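Local coordinates for protein glutathione S-transferase (Bombyx mori, PDB 5ZFG) that metabolises the insecticide diazinon and probably conjugates glutathione to electrophilic compounds, at residues P162-D174 against L197-Q209. Residues are numbered along the deposited sequence; the frame is centred on the assembly and turned at random.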
loop_
_atom_site.group_PDB
_atom_site.type_symbol
_atom_site.label_atom_id
_atom_site.label_comp_id
_atom_site.label_asym_id
_atom_site.label_seq_id
_atom_site.Cartn_x
_atom_site.Cartn_y
_atom_site.Cartn_z
ATOM N N PRO B 162 3.539 -4.142 -10.840
ATOM C CA PRO B 162 4.314 -4.538 -9.656
ATOM C C PRO B 162 4.397 -6.044 -9.505
ATOM O O PRO B 162 5.466 -6.558 -9.144
ATOM C CB PRO B 162 3.557 -3.854 -8.494
ATOM C CG PRO B 162 2.846 -2.683 -9.164
ATOM C CD PRO B 162 2.422 -3.255 -10.480
ATOM N N LEU B 163 3.313 -6.772 -9.808
ATOM C CA LEU B 163 3.379 -8.225 -9.671
ATOM C C LEU B 163 4.284 -8.838 -10.735
ATOM O O LEU B 163 5.018 -9.792 -10.455
ATOM C CB LEU B 163 1.973 -8.826 -9.738
ATOM C CG LEU B 163 1.018 -8.363 -8.611
ATOM C CD1 LEU B 163 -0.441 -8.669 -8.951
ATOM C CD2 LEU B 163 1.431 -9.032 -7.302
ATOM N N ILE B 164 4.259 -8.286 -11.954
ATOM C CA ILE B 164 5.153 -8.783 -13.003
ATOM C C ILE B 164 6.603 -8.636 -12.562
ATOM O O ILE B 164 7.403 -9.575 -12.633
ATOM C CB ILE B 164 4.906 -8.044 -14.330
ATOM C CG1 ILE B 164 3.639 -8.572 -15.026
ATOM C CG2 ILE B 164 6.165 -8.172 -15.219
ATOM C CD1 ILE B 164 3.779 -9.996 -15.551
ATOM N N ASN B 165 6.958 -7.451 -12.073
ATOM C CA ASN B 165 8.340 -7.189 -11.708
ATOM C C ASN B 165 8.767 -7.919 -10.435
ATOM O O ASN B 165 9.951 -8.243 -10.286
ATOM C CB ASN B 165 8.536 -5.683 -11.609
ATOM C CG ASN B 165 8.466 -5.031 -12.971
ATOM O OD1 ASN B 165 9.188 -5.447 -13.888
ATOM N ND2 ASN B 165 7.600 -4.040 -13.133
ATOM N N SER B 166 7.843 -8.198 -9.512
ATOM C CA SER B 166 8.179 -9.105 -8.417
ATOM C C SER B 166 8.494 -10.502 -8.960
ATOM O O SER B 166 9.501 -11.120 -8.590
ATOM C CB SER B 166 7.030 -9.158 -7.407
ATOM O OG SER B 166 6.824 -7.890 -6.788
ATOM N N THR B 167 7.635 -11.010 -9.850
ATOM C CA THR B 167 7.820 -12.347 -10.416
ATOM C C THR B 167 9.081 -12.419 -11.269
ATOM O O THR B 167 9.747 -13.464 -11.318
ATOM C CB THR B 167 6.589 -12.721 -11.250
ATOM O OG1 THR B 167 5.394 -12.525 -10.461
ATOM C CG2 THR B 167 6.670 -14.180 -11.709
ATOM N N MET B 168 9.423 -11.315 -11.930
ATOM C CA MET B 168 10.646 -11.256 -12.721
ATOM C C MET B 168 11.873 -11.580 -11.880
ATOM O O MET B 168 12.821 -12.200 -12.382
ATOM C CB MET B 168 10.764 -9.873 -13.378
ATOM C CG MET B 168 12.123 -9.615 -14.069
ATOM S SD MET B 168 13.397 -9.016 -12.934
ATOM C CE MET B 168 12.792 -7.333 -12.721
ATOM N N THR B 169 11.873 -11.217 -10.586
ATOM C CA THR B 169 13.045 -11.508 -9.772
ATOM C C THR B 169 13.175 -12.998 -9.479
ATOM O O THR B 169 14.286 -13.467 -9.213
ATOM C CB THR B 169 13.032 -10.733 -8.453
ATOM O OG1 THR B 169 12.009 -11.260 -7.593
ATOM C CG2 THR B 169 12.819 -9.230 -8.688
ATOM N N LEU B 170 12.074 -13.751 -9.527
ATOM C CA LEU B 170 12.188 -15.200 -9.453
ATOM C C LEU B 170 12.854 -15.744 -10.712
ATOM O O LEU B 170 13.761 -16.583 -10.634
ATOM C CB LEU B 170 10.811 -15.838 -9.247
ATOM C CG LEU B 170 10.170 -15.512 -7.892
ATOM C CD1 LEU B 170 8.679 -15.841 -7.905
ATOM C CD2 LEU B 170 10.874 -16.250 -6.743
ATOM N N GLU B 171 12.432 -15.264 -11.886
ATOM C CA GLU B 171 13.103 -15.706 -13.106
ATOM C C GLU B 171 14.583 -15.340 -13.085
ATOM O O GLU B 171 15.423 -16.105 -13.582
ATOM C CB GLU B 171 12.434 -15.126 -14.356
ATOM C CG GLU B 171 13.080 -15.676 -15.648
ATOM C CD GLU B 171 12.486 -15.126 -16.942
ATOM O OE1 GLU B 171 11.504 -14.354 -16.907
ATOM O OE2 GLU B 171 13.018 -15.480 -18.019
ATOM N N ALA B 172 14.925 -14.195 -12.492
ATOM C CA ALA B 172 16.313 -13.748 -12.479
ATOM C C ALA B 172 17.223 -14.725 -11.757
ATOM O O ALA B 172 18.416 -14.796 -12.066
ATOM C CB ALA B 172 16.417 -12.366 -11.832
ATOM N N ILE B 173 16.698 -15.466 -10.782
ATOM C CA ILE B 173 17.498 -16.441 -10.049
ATOM C C ILE B 173 17.202 -17.874 -10.494
ATOM O O ILE B 173 17.592 -18.827 -9.806
ATOM C CB ILE B 173 17.315 -16.284 -8.526
ATOM C CG1 ILE B 173 15.891 -16.645 -8.093
ATOM C CG2 ILE B 173 17.679 -14.880 -8.079
ATOM C CD1 ILE B 173 15.826 -17.179 -6.667
ATOM N N ASP B 174 16.524 -18.041 -11.634
ATOM C CA ASP B 174 16.191 -19.351 -12.197
ATOM C C ASP B 174 15.302 -20.161 -11.257
ATOM O O ASP B 174 15.388 -21.392 -11.209
ATOM C CB ASP B 174 17.453 -20.141 -12.567
ATOM C CG ASP B 174 17.173 -21.264 -13.549
ATOM O OD1 ASP B 174 16.510 -21.012 -14.575
ATOM O OD2 ASP B 174 17.619 -22.400 -13.292
ATOM N N LEU B 197 6.923 -3.243 -23.104
ATOM C CA LEU B 197 6.900 -3.115 -21.647
ATOM C C LEU B 197 7.799 -4.153 -20.992
ATOM O O LEU B 197 8.524 -3.846 -20.033
ATOM C CB LEU B 197 5.467 -3.251 -21.151
ATOM C CG LEU B 197 4.477 -2.233 -21.735
ATOM C CD1 LEU B 197 3.100 -2.368 -21.065
ATOM C CD2 LEU B 197 5.028 -0.799 -21.615
ATOM N N TRP B 198 7.777 -5.384 -21.499
ATOM C CA TRP B 198 8.640 -6.411 -20.930
ATOM C C TRP B 198 10.112 -6.053 -21.111
ATOM O O TRP B 198 10.937 -6.387 -20.257
ATOM C CB TRP B 198 8.329 -7.793 -21.538
ATOM C CG TRP B 198 9.398 -8.758 -21.160
ATOM C CD1 TRP B 198 10.378 -9.261 -21.971
ATOM C CD2 TRP B 198 9.674 -9.254 -19.843
ATOM N NE1 TRP B 198 11.227 -10.064 -21.244
ATOM C CE2 TRP B 198 10.815 -10.077 -19.937
ATOM C CE3 TRP B 198 9.058 -9.094 -18.596
ATOM C CZ2 TRP B 198 11.352 -10.738 -18.834
ATOM C CZ3 TRP B 198 9.593 -9.754 -17.503
ATOM C CH2 TRP B 198 10.729 -10.560 -17.628
ATOM N N LYS B 199 10.459 -5.328 -22.185
ATOM C CA LYS B 199 11.849 -4.904 -22.363
ATOM C C LYS B 199 12.365 -4.134 -21.158
ATOM O O LYS B 199 13.552 -4.221 -20.831
ATOM C CB LYS B 199 11.989 -4.031 -23.611
ATOM C CG LYS B 199 12.455 -4.763 -24.852
ATOM C CD LYS B 199 12.954 -3.771 -25.896
ATOM C CE LYS B 199 13.570 -4.479 -27.092
ATOM N NZ LYS B 199 12.514 -4.852 -28.073
ATOM N N ILE B 200 11.498 -3.348 -20.515
ATOM C CA ILE B 200 11.882 -2.611 -19.311
ATOM C C ILE B 200 12.218 -3.583 -18.180
ATOM O O ILE B 200 13.239 -3.437 -17.497
ATOM C CB ILE B 200 10.758 -1.629 -18.917
ATOM C CG1 ILE B 200 10.591 -0.548 -19.991
ATOM C CG2 ILE B 200 11.057 -0.974 -17.559
ATOM C CD1 ILE B 200 9.342 0.309 -19.827
ATOM N N SER B 201 11.373 -4.599 -17.981
ATOM C CA SER B 201 11.667 -5.622 -16.973
ATOM C C SER B 201 12.909 -6.423 -17.340
ATOM O O SER B 201 13.728 -6.757 -16.474
ATOM C CB SER B 201 10.474 -6.563 -16.820
ATOM O OG SER B 201 9.280 -5.887 -16.494
ATOM N N GLU B 202 13.063 -6.740 -18.627
ATOM C CA GLU B 202 14.149 -7.619 -19.046
ATOM C C GLU B 202 15.505 -6.960 -18.842
ATOM O O GLU B 202 16.468 -7.620 -18.442
ATOM C CB GLU B 202 13.964 -8.011 -20.508
ATOM C CG GLU B 202 14.869 -9.147 -20.950
ATOM C CD GLU B 202 14.599 -9.528 -22.385
ATOM O OE1 GLU B 202 14.912 -8.707 -23.274
ATOM O OE2 GLU B 202 14.042 -10.625 -22.618
ATOM N N SER B 203 15.605 -5.662 -19.110
ATOM C CA SER B 203 16.871 -4.965 -18.899
ATOM C C SER B 203 17.297 -5.033 -17.438
ATOM O O SER B 203 18.480 -5.231 -17.132
ATOM C CB SER B 203 16.746 -3.515 -19.365
ATOM O OG SER B 203 17.908 -2.771 -19.057
ATOM N N ALA B 204 16.342 -4.872 -16.515
ATOM C CA ALA B 204 16.661 -5.027 -15.099
ATOM C C ALA B 204 17.001 -6.476 -14.766
ATOM O O ALA B 204 17.917 -6.731 -13.980
ATOM C CB ALA B 204 15.490 -4.558 -14.234
ATOM N N MET B 205 16.254 -7.435 -15.334
ATOM C CA MET B 205 16.506 -8.844 -15.033
ATOM C C MET B 205 17.946 -9.214 -15.344
ATOM O O MET B 205 18.599 -9.912 -14.555
ATOM C CB MET B 205 15.548 -9.752 -15.811
ATOM C CG MET B 205 15.663 -11.248 -15.426
ATOM S SD MET B 205 14.424 -12.252 -16.282
ATOM C CE MET B 205 15.170 -12.378 -17.916
ATOM N N LYS B 206 18.468 -8.738 -16.484
ATOM C CA LYS B 206 19.856 -9.036 -16.829
ATOM C C LYS B 206 20.828 -8.404 -15.839
ATOM O O LYS B 206 21.890 -8.978 -15.564
ATOM C CB LYS B 206 20.166 -8.570 -18.253
ATOM C CG LYS B 206 19.356 -9.259 -19.352
ATOM C CD LYS B 206 19.606 -10.774 -19.419
ATOM C CE LYS B 206 21.097 -11.135 -19.399
ATOM N NZ LYS B 206 21.896 -10.399 -20.428
ATOM N N GLU B 207 20.489 -7.236 -15.285
ATOM C CA GLU B 207 21.333 -6.652 -14.244
ATOM C C GLU B 207 21.274 -7.481 -12.969
ATOM O O GLU B 207 22.308 -7.797 -12.371
ATOM C CB GLU B 207 20.912 -5.210 -13.959
ATOM C CG GLU B 207 21.303 -4.238 -15.040
ATOM C CD GLU B 207 21.042 -2.793 -14.646
ATOM O OE1 GLU B 207 20.877 -2.521 -13.440
ATOM O OE2 GLU B 207 21.004 -1.931 -15.549
ATOM N N ILE B 208 20.065 -7.841 -12.538
ATOM C CA ILE B 208 19.893 -8.659 -11.344
ATOM C C ILE B 208 20.571 -10.014 -11.513
ATOM O O ILE B 208 21.073 -10.594 -10.541
ATOM C CB ILE B 208 18.391 -8.782 -11.028
ATOM C CG1 ILE B 208 17.835 -7.398 -10.687
ATOM C CG2 ILE B 208 18.127 -9.781 -9.892
ATOM C CD1 ILE B 208 16.330 -7.334 -10.624
ATOM N N GLN B 209 20.608 -10.533 -12.738
ATOM C CA GLN B 209 21.423 -11.707 -13.050
ATOM C C GLN B 209 22.894 -11.307 -13.091
ATOM O O GLN B 209 23.706 -11.786 -12.300
ATOM C CB GLN B 209 21.023 -12.325 -14.389
ATOM C CG GLN B 209 19.705 -13.066 -14.399
ATOM C CD GLN B 209 19.225 -13.356 -15.810
ATOM O OE1 GLN B 209 19.688 -12.738 -16.769
ATOM N NE2 GLN B 209 18.294 -14.299 -15.945
#
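M168 is the knob of this contact, set among S201, A204, M205 and I208 of the facing helix. With CG anti to the backbone N (chi1 171°), CG comes to rest against M205 CB and W198 CH2. Bends at the next two torsions then lay SD across M205, 3.7 Å from M205 CB. The M168 methyl CE and I208 CD1 meet tip to tip at 4.1 Å. One turn on, A172 CB fits between M205 CG and I208 CG2, the latter at 3.7 Å. M205 crosses the E171 side chain at about a right angle, with M205 SD 3.5 Å from E171 CD. The E171 carboxylate lies nearly parallel to the W198 ring plane and meets it obliquely, OE1 3.9 Å from W198 CH2, while Y187 and K191 hold its OE1. I164 CG2 sits at the edge of the same ring. At the other end of the contact, the S201 hydroxyl OG donates to N165 OD1 at 2.6 Å, 20° off the carbonyl plane. N165 ND2 bonds to S16 and Q19 of helix 12-23, so one amide ties three helices. With an alanine in place of N165, the buried S201 hydroxyl would probably lose this acceptor, and S16 and Q19 their amide partner. Segments 162-172 and 197-208 run in the same general direction, their axes 9.2 Å apart at closest and crossing at -40°. This is packing inside the all-helical C-terminal domain of the GST fold, beside its thioredoxin-like N-terminal domain.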